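Local coordinates for SusD superfamily protein (Bacteroides vulgatus ATCC 8482, PDB 3JQ0) that probably binds glycans or other nutrients at the outer membrane of the bacterium, at residues A[125-130]-A[150-155]; A[111-116]-A[186-191]; A[10-15]-A[83-88]. One frame throughout, in Å; residues are numbered along the deposited sequence. Where two conformers were deposited one is given.

Interaction 1. Residues A[125-130]-A[150-155]; sequences VVLYLD and TEVMEQ
Leu127, Val152 and Gln155 carry most of this contact, in which a loop whose backbone is extended from Val125 to Tyr128 lays the odd-numbered side chains of 125-130 against the helical turns of 150-155. Along such a backbone side chains alternate: Leu127 and Leu129 point toward the helix, while Val126 between Val125 and Leu127 points away. The backbones come nearest at Leu127 and Val152, whose CA atoms are 6.9 Å apart. Leu127 holds its CG anti to its own carbonyl carbon (chi1 -71°), which sends the forked end forward over the helix. One branch, CD1, rests 3.7 Å from the carbonyl O of Glu151; the other, CD2, lies 4.1 Å from CA of Val152 and equally near CB of Gln155. A branched leucine suits this place, since its two methyls cover different parts of one helical turn. Val152, a compact beta-branched residue, meets the loop with its methyls: CG2 lies 3.8 Å from CG2 of Val125, the two side chains standing roughly perpendicular. Gln155 runs past Leu127 the opposite way, then bends at chi2 (65°), so that its amide comes up against Leu129. There OE1 is 3.6 Å from CD1 of Leu129, and NE2 is 3.9 Å from CD2 of the same leucine. NE2 keeps a polar partner through its hydrogen bond to Asp159. No hydrogen bond joins the two segments; leucine and valine methyls pack on other methyls, on a helix carbonyl and on the Gln155 amide. The loop follows helix 97-122, on which Leu127 touches Tyr115 and Leu129 touches Arg111, while Val125 reaches Tyr76 of helix 75-91, so the segment bridges these helices and helix 149-167.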
loop_
_atom_site.group_PDB
_atom_site.type_symbol
_atom_site.label_atom_id
_atom_site.label_comp_id
_atom_site.label_asym_id
_atom_site.label_seq_id
_atom_site.Cartn_x
_atom_site.Cartn_y
_atom_site.Cartn_z
ATOM N N VAL A 125 6.508 20.451 -4.527
ATOM C CA VAL A 125 7.623 19.772 -5.174
ATOM C C VAL A 125 7.832 20.357 -6.562
ATOM O O VAL A 125 6.942 20.999 -7.125
ATOM C CB VAL A 125 7.384 18.215 -5.268
ATOM C CG1 VAL A 125 7.287 17.597 -3.869
ATOM C CG2 VAL A 125 6.156 17.850 -6.139
ATOM N N VAL A 126 9.008 20.120 -7.144
ATOM C CA VAL A 126 9.300 20.556 -8.487
ATOM C C VAL A 126 8.428 19.788 -9.462
ATOM O O VAL A 126 8.359 18.556 -9.417
ATOM C CB VAL A 126 10.793 20.388 -8.825
ATOM C CG1 VAL A 126 11.043 20.751 -10.318
ATOM C CG2 VAL A 126 11.632 21.266 -7.925
ATOM N N LEU A 127 7.803 20.510 -10.389
ATOM C CA LEU A 127 7.075 19.889 -11.490
ATOM C C LEU A 127 8.019 19.780 -12.685
ATOM O O LEU A 127 8.199 20.704 -13.492
ATOM C CB LEU A 127 5.792 20.662 -11.818
ATOM C CG LEU A 127 4.670 20.561 -10.794
ATOM C CD1 LEU A 127 3.479 21.482 -11.145
ATOM C CD2 LEU A 127 4.231 19.070 -10.629
ATOM N N TYR A 128 8.633 18.614 -12.809
ATOM C CA TYR A 128 9.575 18.295 -13.847
ATOM C C TYR A 128 8.799 17.521 -14.917
ATOM O O TYR A 128 8.328 16.384 -14.674
ATOM C CB TYR A 128 10.703 17.466 -13.261
ATOM C CG TYR A 128 11.738 17.170 -14.236
ATOM C CD1 TYR A 128 12.483 18.198 -14.812
ATOM C CD2 TYR A 128 11.950 15.867 -14.715
ATOM C CE1 TYR A 128 13.451 17.950 -15.787
ATOM C CE2 TYR A 128 12.894 15.598 -15.681
ATOM C CZ TYR A 128 13.635 16.659 -16.229
ATOM O OH TYR A 128 14.579 16.408 -17.194
ATOM N N LEU A 129 8.649 18.148 -16.077
ATOM C CA LEU A 129 7.846 17.607 -17.157
ATOM C C LEU A 129 8.680 17.442 -18.455
ATOM O O LEU A 129 8.153 16.922 -19.418
ATOM C CB LEU A 129 6.613 18.496 -17.384
ATOM C CG LEU A 129 5.727 18.723 -16.155
ATOM C CD1 LEU A 129 4.579 19.704 -16.396
ATOM C CD2 LEU A 129 5.129 17.416 -15.659
ATOM N N ASP A 130 9.990 17.722 -18.392
ATOM C CA ASP A 130 10.998 17.548 -19.493
ATOM C C ASP A 130 11.752 16.245 -19.381
ATOM O O ASP A 130 11.604 15.487 -18.396
ATOM C CB ASP A 130 11.985 18.696 -19.399
ATOM C CG ASP A 130 11.285 20.030 -19.537
ATOM O OD1 ASP A 130 10.302 20.094 -20.311
ATOM O OD2 ASP A 130 11.679 20.983 -18.831
ATOM N N THR A 150 -1.087 22.959 -4.526
ATOM C CA THR A 150 -2.250 23.135 -5.419
ATOM C C THR A 150 -1.913 22.934 -6.896
ATOM O O THR A 150 -2.686 22.312 -7.638
ATOM C CB THR A 150 -2.903 24.508 -5.207
ATOM O OG1 THR A 150 -1.944 25.527 -5.420
ATOM C CG2 THR A 150 -3.542 24.581 -3.856
ATOM N N GLU A 151 -0.790 23.478 -7.329
ATOM C CA GLU A 151 -0.358 23.325 -8.696
ATOM C C GLU A 151 0.124 21.920 -8.968
ATOM O O GLU A 151 -0.077 21.403 -10.074
ATOM C CB GLU A 151 0.722 24.336 -9.064
ATOM C CG GLU A 151 0.208 25.749 -9.070
ATOM C CD GLU A 151 1.263 26.772 -9.432
ATOM O OE1 GLU A 151 2.307 26.401 -9.999
ATOM O OE2 GLU A 151 1.001 27.961 -9.115
ATOM N N VAL A 152 0.748 21.260 -7.976
ATOM C CA VAL A 152 1.075 19.847 -8.118
ATOM C C VAL A 152 -0.178 19.019 -8.373
ATOM O O VAL A 152 -0.238 18.190 -9.282
ATOM C CB VAL A 152 1.889 19.331 -6.896
ATOM C CG1 VAL A 152 2.180 17.825 -7.057
ATOM C CG2 VAL A 152 3.192 20.157 -6.687
HETATM N N MSE A 153 -1.219 19.246 -7.575
HETATM C CA MSE A 153 -2.478 18.542 -7.772
HETATM C C MSE A 153 -3.122 18.849 -9.098
HETATM O O MSE A 153 -3.664 17.961 -9.747
HETATM C CB MSE A 153 -3.456 18.794 -6.595
HETATM C CG MSE A 153 -4.796 18.113 -6.803
HETATM SE SE MSE A 153 -4.658 16.176 -6.996
HETATM C CE MSE A 153 -4.786 15.687 -5.117
ATOM N N GLU A 154 -3.062 20.102 -9.550
ATOM C CA GLU A 154 -3.582 20.417 -10.884
ATOM C C GLU A 154 -2.866 19.612 -11.980
ATOM O O GLU A 154 -3.499 19.130 -12.909
ATOM C CB GLU A 154 -3.457 21.930 -11.215
ATOM C CG GLU A 154 -4.325 22.940 -10.412
ATOM C CD GLU A 154 -3.729 24.400 -10.439
ATOM O OE1 GLU A 154 -2.930 24.737 -11.343
ATOM O OE2 GLU A 154 -4.050 25.213 -9.558
ATOM N N GLN A 155 -1.542 19.438 -11.854
ATOM C CA GLN A 155 -0.801 18.643 -12.819
ATOM C C GLN A 155 -1.189 17.160 -12.736
ATOM O O GLN A 155 -1.353 16.502 -13.782
ATOM C CB GLN A 155 0.704 18.827 -12.613
ATOM C CG GLN A 155 1.517 18.023 -13.630
ATOM C CD GLN A 155 1.323 18.478 -15.057
ATOM O OE1 GLN A 155 1.181 19.675 -15.304
ATOM N NE2 GLN A 155 1.289 17.528 -16.003
#

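Interaction 2. Residues A[111-116]-A[186-191]; sequences RAYLYF and QMLKGE
Leu188 pushes its forked end between Ala112, Tyr113 and Phe116, where helices 97-122 and 182-199 pack nearly parallel in the buried interior, with Tyr362 of strand 359-363 against both Leu188 and Tyr113. The axes of the two segments approach to 10.5 Å with a crossing angle of 33°. Leu188 CG stands anti to the backbone N (chi1 172°), carrying both methyls across to the partner helix. CD2 settles against the backbone of helix 97-122, 3.5 Å from N of Tyr113 and 3.7 Å from CB of Ala112; the small alanine lets the leucine come this near. CD1 turns to the aromatic side and lies 3.6 Å from CD2 of Phe116, approaching the ring obliquely, as the two side chains lie alongside, pointing opposite ways. One turn farther on, Glu191 runs across the Phe116 ring. Its methylene carbon, not its charge, makes the closest side-chain approach: CB is 3.6 Å from CE2 of the ring, and the ring and carboxylate planes stand 62° apart. Phenylalanine fits here because its broad ring spans both Leu188 and the start of the glutamate chain. The Glu191 carboxylate hydrogen-bonds Tyr362 and Gln370, and the hydroxyl of Tyr113 pairs with His117. The chemistry is therefore split: the segments meet through hydrocarbon and aromatic surface without a hydrogen bond between them, while these polar ends are satisfied by other partners.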
loop_
_atom_site.group_PDB
_atom_site.type_symbol
_atom_site.label_atom_id
_atom_site.label_comp_id
_atom_site.label_asym_id
_atom_site.label_seq_id
_atom_site.Cartn_x
_atom_site.Cartn_y
_atom_site.Cartn_z
ATOM N N ARG A 111 2.997 8.829 -14.391
ATOM C CA ARG A 111 3.515 10.120 -13.964
ATOM C C ARG A 111 2.658 10.713 -12.838
ATOM O O ARG A 111 3.161 11.161 -11.798
ATOM C CB ARG A 111 3.638 11.104 -15.144
ATOM C CG ARG A 111 4.282 12.418 -14.739
ATOM C CD ARG A 111 4.775 13.231 -15.890
ATOM N NE ARG A 111 3.690 13.834 -16.628
ATOM C CZ ARG A 111 3.872 14.550 -17.736
ATOM N NH1 ARG A 111 5.053 14.617 -18.278
ATOM N NH2 ARG A 111 2.858 15.139 -18.289
ATOM N N ALA A 112 1.344 10.686 -13.028
ATOM C CA ALA A 112 0.403 11.176 -12.012
ATOM C C ALA A 112 0.567 10.381 -10.712
ATOM O O ALA A 112 0.511 10.950 -9.625
ATOM C CB ALA A 112 -1.018 11.073 -12.540
ATOM N N TYR A 113 0.745 9.065 -10.830
ATOM C CA TYR A 113 0.878 8.197 -9.666
ATOM C C TYR A 113 2.070 8.594 -8.798
ATOM O O TYR A 113 1.991 8.718 -7.575
ATOM C CB TYR A 113 1.015 6.743 -10.176
ATOM C CG TYR A 113 1.178 5.750 -9.065
ATOM C CD1 TYR A 113 0.096 5.325 -8.284
ATOM C CD2 TYR A 113 2.433 5.244 -8.749
ATOM C CE1 TYR A 113 0.284 4.429 -7.208
ATOM C CE2 TYR A 113 2.603 4.341 -7.724
ATOM C CZ TYR A 113 1.568 3.974 -6.942
ATOM O OH TYR A 113 1.770 3.145 -5.844
ATOM N N LEU A 114 3.211 8.835 -9.435
ATOM C CA LEU A 114 4.397 9.238 -8.711
ATOM C C LEU A 114 4.221 10.628 -8.096
ATOM O O LEU A 114 4.559 10.830 -6.930
ATOM C CB LEU A 114 5.645 9.166 -9.600
ATOM C CG LEU A 114 6.037 7.782 -10.070
ATOM C CD1 LEU A 114 7.195 7.838 -11.052
ATOM C CD2 LEU A 114 6.409 6.860 -8.883
ATOM N N TYR A 115 3.699 11.570 -8.865
ATOM C CA TYR A 115 3.462 12.877 -8.320
ATOM C C TYR A 115 2.482 12.869 -7.156
ATOM O O TYR A 115 2.588 13.724 -6.252
ATOM C CB TYR A 115 3.044 13.906 -9.377
ATOM C CG TYR A 115 4.253 14.507 -10.103
ATOM C CD1 TYR A 115 5.092 15.380 -9.466
ATOM C CD2 TYR A 115 4.562 14.144 -11.406
ATOM C CE1 TYR A 115 6.216 15.900 -10.097
ATOM C CE2 TYR A 115 5.636 14.688 -12.073
ATOM C CZ TYR A 115 6.467 15.563 -11.423
ATOM O OH TYR A 115 7.611 16.104 -12.012
ATOM N N PHE A 116 1.532 11.919 -7.127
ATOM C CA PHE A 116 0.570 11.836 -6.018
ATOM C C PHE A 116 1.232 11.294 -4.737
ATOM O O PHE A 116 0.908 11.754 -3.641
ATOM C CB PHE A 116 -0.649 11.042 -6.457
ATOM C CG PHE A 116 -1.771 11.006 -5.449
ATOM C CD1 PHE A 116 -2.292 12.166 -4.894
ATOM C CD2 PHE A 116 -2.327 9.793 -5.072
ATOM C CE1 PHE A 116 -3.320 12.131 -3.995
ATOM C CE2 PHE A 116 -3.366 9.762 -4.156
ATOM C CZ PHE A 116 -3.881 10.937 -3.626
ATOM N N GLN A 186 -8.274 4.939 -13.155
ATOM C CA GLN A 186 -9.501 5.269 -12.429
ATOM C C GLN A 186 -9.342 5.144 -10.906
ATOM O O GLN A 186 -9.856 5.969 -10.183
ATOM C CB GLN A 186 -10.693 4.472 -12.931
ATOM C CG GLN A 186 -11.042 4.782 -14.380
ATOM C CD GLN A 186 -11.383 6.236 -14.585
ATOM O OE1 GLN A 186 -12.307 6.775 -13.944
ATOM N NE2 GLN A 186 -10.644 6.886 -15.478
HETATM N N MSE A 187 -8.576 4.140 -10.437
HETATM C CA MSE A 187 -8.267 4.041 -9.015
HETATM C C MSE A 187 -7.527 5.286 -8.553
HETATM O O MSE A 187 -7.865 5.892 -7.525
HETATM C CB MSE A 187 -7.402 2.802 -8.733
HETATM C CG MSE A 187 -8.142 1.481 -8.632
HETATM SE SE MSE A 187 -9.461 1.403 -7.222
HETATM C CE MSE A 187 -8.353 1.653 -5.714
ATOM N N LEU A 188 -6.477 5.668 -9.260
ATOM C CA LEU A 188 -5.677 6.825 -8.895
ATOM C C LEU A 188 -6.542 8.087 -8.944
ATOM O O LEU A 188 -6.448 8.953 -8.075
ATOM C CB LEU A 188 -4.497 6.943 -9.845
ATOM C CG LEU A 188 -3.677 8.222 -9.698
ATOM C CD1 LEU A 188 -3.041 8.339 -8.317
ATOM C CD2 LEU A 188 -2.614 8.278 -10.805
ATOM N N LYS A 189 -7.395 8.186 -9.945
ATOM C CA LYS A 189 -8.318 9.333 -10.052
ATOM C C LYS A 189 -9.209 9.420 -8.809
ATOM O O LYS A 189 -9.401 10.495 -8.231
ATOM C CB LYS A 189 -9.139 9.194 -11.319
ATOM C CG LYS A 189 -10.061 10.397 -11.572
ATOM C CD LYS A 189 -10.798 10.298 -12.883
ATOM C CE LYS A 189 -11.598 11.530 -13.205
ATOM N NZ LYS A 189 -12.381 11.354 -14.478
ATOM N N GLY A 190 -9.767 8.291 -8.390
ATOM C CA GLY A 190 -10.587 8.293 -7.196
ATOM C C GLY A 190 -9.784 8.754 -5.980
ATOM O O GLY A 190 -10.264 9.589 -5.178
ATOM N N GLU A 191 -8.546 8.260 -5.841
ATOM C CA GLU A 191 -7.747 8.674 -4.715
ATOM C C GLU A 191 -7.446 10.165 -4.757
ATOM O O GLU A 191 -7.488 10.863 -3.732
ATOM C CB GLU A 191 -6.411 7.913 -4.651
ATOM C CG GLU A 191 -6.569 6.420 -4.476
ATOM C CD GLU A 191 -5.258 5.775 -4.081
ATOM O OE1 GLU A 191 -4.230 5.937 -4.768
ATOM O OE2 GLU A 191 -5.248 5.170 -2.990
#

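Interaction 3. Residues A[10-15]-A[83-88]; sequences DQFTAF and NQMIAK
A Met-aromatic contact lies at the heart of this antiparallel helix pairing, with Phe12 and Phe15 of helix 9-25 set against Met85, Gln84 and Lys88 of helix 75-91. The segment axes pass 11.4 Å apart at an angle of 155°, and long side chains fill the distance. Met85 is a selenomethionine, introduced in place of methionine, whose sulfur would occupy the same position; its SE lies 3.7 Å from CD1 of Phe15, at an oblique angle to the ring. With CG anti to the backbone N (chi1 -177°) and a bend at chi2, the Met85 chain extends beyond Phe15 until its methyl reaches the neighbouring phenylalanine: CE is 3.8 Å from the carbonyl O of Phe12 and 4.0 Å from CD2 of its ring, near the ring plane. A flexible, unbranched chain suits this position because it can serve both aromatics. The far end of the Phe15 ring meets Gln84, where CZ lies 3.7 Å from OE1; ring and amide planes are 57° apart. Phe12 turns the edge of its ring to the backbone of Lys88, CZ lying 3.8 Å from the carbonyl O, while CB of Lys88 is 4.1 Å from CE2 of Phe12. Were Phe15 replaced by an alanine, the Met85 side chain would probably lose its aromatic partner and a gap open beside the Gln84 amide. Trp6 extends the cluster, its ring meeting Phe12 edge-to-face and also packing with Phe15. With no hydrogen bond between the segments, this pairing rests largely on dispersion, including that between the methionine side chain and an aromatic ring; the Lys88 carbonyl O at the edge of Phe12 may add a weak electrostatic attraction to the ring C-H groups there.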
loop_
_atom_site.group_PDB
_atom_site.type_symbol
_atom_site.label_atom_id
_atom_site.label_comp_id
_atom_site.label_asym_id
_atom_site.label_seq_id
_atom_site.Cartn_x
_atom_site.Cartn_y
_atom_site.Cartn_z
ATOM N N ASP A 10 9.499 -2.738 -31.134
ATOM C CA ASP A 10 10.088 -3.441 -29.993
ATOM C C ASP A 10 10.841 -2.513 -29.030
ATOM O O ASP A 10 10.948 -2.811 -27.846
ATOM C CB ASP A 10 11.054 -4.527 -30.471
ATOM C CG ASP A 10 10.358 -5.679 -31.163
ATOM O OD1 ASP A 10 9.108 -5.844 -31.062
ATOM O OD2 ASP A 10 11.097 -6.453 -31.828
ATOM N N GLN A 11 11.359 -1.386 -29.519
ATOM C CA GLN A 11 12.052 -0.418 -28.670
ATOM C C GLN A 11 11.054 0.278 -27.735
ATOM O O GLN A 11 11.388 0.552 -26.563
ATOM C CB GLN A 11 12.767 0.643 -29.488
ATOM C CG GLN A 11 14.071 0.174 -30.114
ATOM C CD GLN A 11 14.480 1.066 -31.259
ATOM O OE1 GLN A 11 13.801 1.113 -32.286
ATOM N NE2 GLN A 11 15.560 1.824 -31.067
ATOM N N PHE A 12 9.844 0.576 -28.238
ATOM C CA PHE A 12 8.770 1.056 -27.342
ATOM C C PHE A 12 8.378 0.027 -26.290
ATOM O O PHE A 12 8.217 0.399 -25.117
ATOM C CB PHE A 12 7.557 1.533 -28.152
ATOM C CG PHE A 12 7.811 2.816 -28.883
ATOM C CD1 PHE A 12 8.335 2.838 -30.177
ATOM C CD2 PHE A 12 7.520 4.015 -28.273
ATOM C CE1 PHE A 12 8.565 4.029 -30.810
ATOM C CE2 PHE A 12 7.768 5.209 -28.883
ATOM C CZ PHE A 12 8.283 5.221 -30.192
ATOM N N THR A 13 8.236 -1.234 -26.686
ATOM C CA THR A 13 7.899 -2.297 -25.750
ATOM C C THR A 13 8.965 -2.363 -24.645
ATOM O O THR A 13 8.642 -2.431 -23.452
ATOM C CB THR A 13 7.781 -3.630 -26.462
ATOM O OG1 THR A 13 6.715 -3.552 -27.414
ATOM C CG2 THR A 13 7.540 -4.756 -25.468
ATOM N N ALA A 14 10.239 -2.348 -25.048
ATOM C CA ALA A 14 11.342 -2.467 -24.104
ATOM C C ALA A 14 11.355 -1.260 -23.170
ATOM O O ALA A 14 11.599 -1.388 -21.974
ATOM C CB ALA A 14 12.674 -2.578 -24.859
ATOM N N PHE A 15 11.166 -0.066 -23.697
ATOM C CA PHE A 15 11.226 1.132 -22.844
ATOM C C PHE A 15 10.068 1.139 -21.827
ATOM O O PHE A 15 10.278 1.437 -20.653
ATOM C CB PHE A 15 11.228 2.415 -23.691
ATOM C CG PHE A 15 11.773 3.607 -22.970
ATOM C CD1 PHE A 15 10.978 4.422 -22.190
ATOM C CD2 PHE A 15 13.128 3.880 -23.026
ATOM C CE1 PHE A 15 11.480 5.478 -21.544
ATOM C CE2 PHE A 15 13.648 4.967 -22.402
ATOM C CZ PHE A 15 12.807 5.788 -21.651
ATOM N N ASN A 83 8.741 10.956 -18.912
ATOM C CA ASN A 83 8.619 12.131 -19.779
ATOM C C ASN A 83 9.170 11.891 -21.183
ATOM O O ASN A 83 8.580 12.289 -22.195
ATOM C CB ASN A 83 9.311 13.319 -19.145
ATOM C CG ASN A 83 8.633 13.790 -17.846
ATOM O OD1 ASN A 83 7.485 13.453 -17.553
ATOM N ND2 ASN A 83 9.351 14.574 -17.065
ATOM N N GLN A 84 10.284 11.185 -21.256
ATOM C CA GLN A 84 10.821 10.734 -22.533
ATOM C C GLN A 84 9.859 9.808 -23.290
ATOM O O GLN A 84 9.604 10.022 -24.480
ATOM C CB GLN A 84 12.157 10.048 -22.292
ATOM C CG GLN A 84 12.844 9.553 -23.546
ATOM C CD GLN A 84 14.203 8.949 -23.302
ATOM O OE1 GLN A 84 14.683 8.887 -22.162
ATOM N NE2 GLN A 84 14.821 8.470 -24.372
HETATM N N MSE A 85 9.304 8.802 -22.601
HETATM C CA MSE A 85 8.335 7.940 -23.252
HETATM C C MSE A 85 7.159 8.734 -23.799
HETATM O O MSE A 85 6.685 8.476 -24.906
HETATM C CB MSE A 85 7.828 6.864 -22.273
HETATM C CG MSE A 85 6.867 5.866 -22.838
HETATM SE SE MSE A 85 7.757 4.664 -24.069
HETATM C CE MSE A 85 6.204 3.553 -24.524
ATOM N N ILE A 86 6.637 9.689 -23.026
ATOM C CA ILE A 86 5.506 10.490 -23.488
ATOM C C ILE A 86 5.860 11.216 -24.798
ATOM O O ILE A 86 5.095 11.201 -25.782
ATOM C CB ILE A 86 5.002 11.493 -22.419
ATOM C CG1 ILE A 86 4.366 10.734 -21.252
ATOM C CG2 ILE A 86 4.006 12.520 -23.027
ATOM C CD1 ILE A 86 4.196 11.557 -19.976
ATOM N N ALA A 87 7.007 11.862 -24.795
ATOM C CA ALA A 87 7.406 12.608 -26.001
ATOM C C ALA A 87 7.594 11.697 -27.216
ATOM O O ALA A 87 7.043 11.959 -28.304
ATOM C CB ALA A 87 8.658 13.373 -25.736
ATOM N N LYS A 88 8.346 10.615 -27.050
ATOM C CA LYS A 88 8.613 9.706 -28.165
ATOM C C LYS A 88 7.374 9.005 -28.703
ATOM O O LYS A 88 7.221 8.829 -29.908
ATOM C CB LYS A 88 9.688 8.678 -27.835
ATOM C CG LYS A 88 10.994 9.262 -27.404
ATOM C CD LYS A 88 11.630 10.163 -28.472
ATOM C CE LYS A 88 13.015 10.674 -28.046
ATOM N NZ LYS A 88 13.662 11.474 -29.165
#

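Along the chain interaction 3 closes first; interaction 1 then falls between the two segments of interaction 2. All three lie in the N-terminal helical part of this SusD-family protein, a family related to TPR helical proteins. The centres of interactions 1 and 2 are about 13 Å apart, and the centre of interaction 3 is about 22 Å from that of interaction 1 and 21 Å from that of interaction 2. Helices 75-91 and 97-122 are consecutive, and Asn83 of interaction 3 ties the contacts together: its side chain hydrogen-bonds Arg111 of interaction 2 and the carbonyls of Tyr128 and Asp130 in interaction 1. Tyr115 also hydrogen-bonds Tyr128, so polar links join otherwise largely apolar contacts into one helical scaffold.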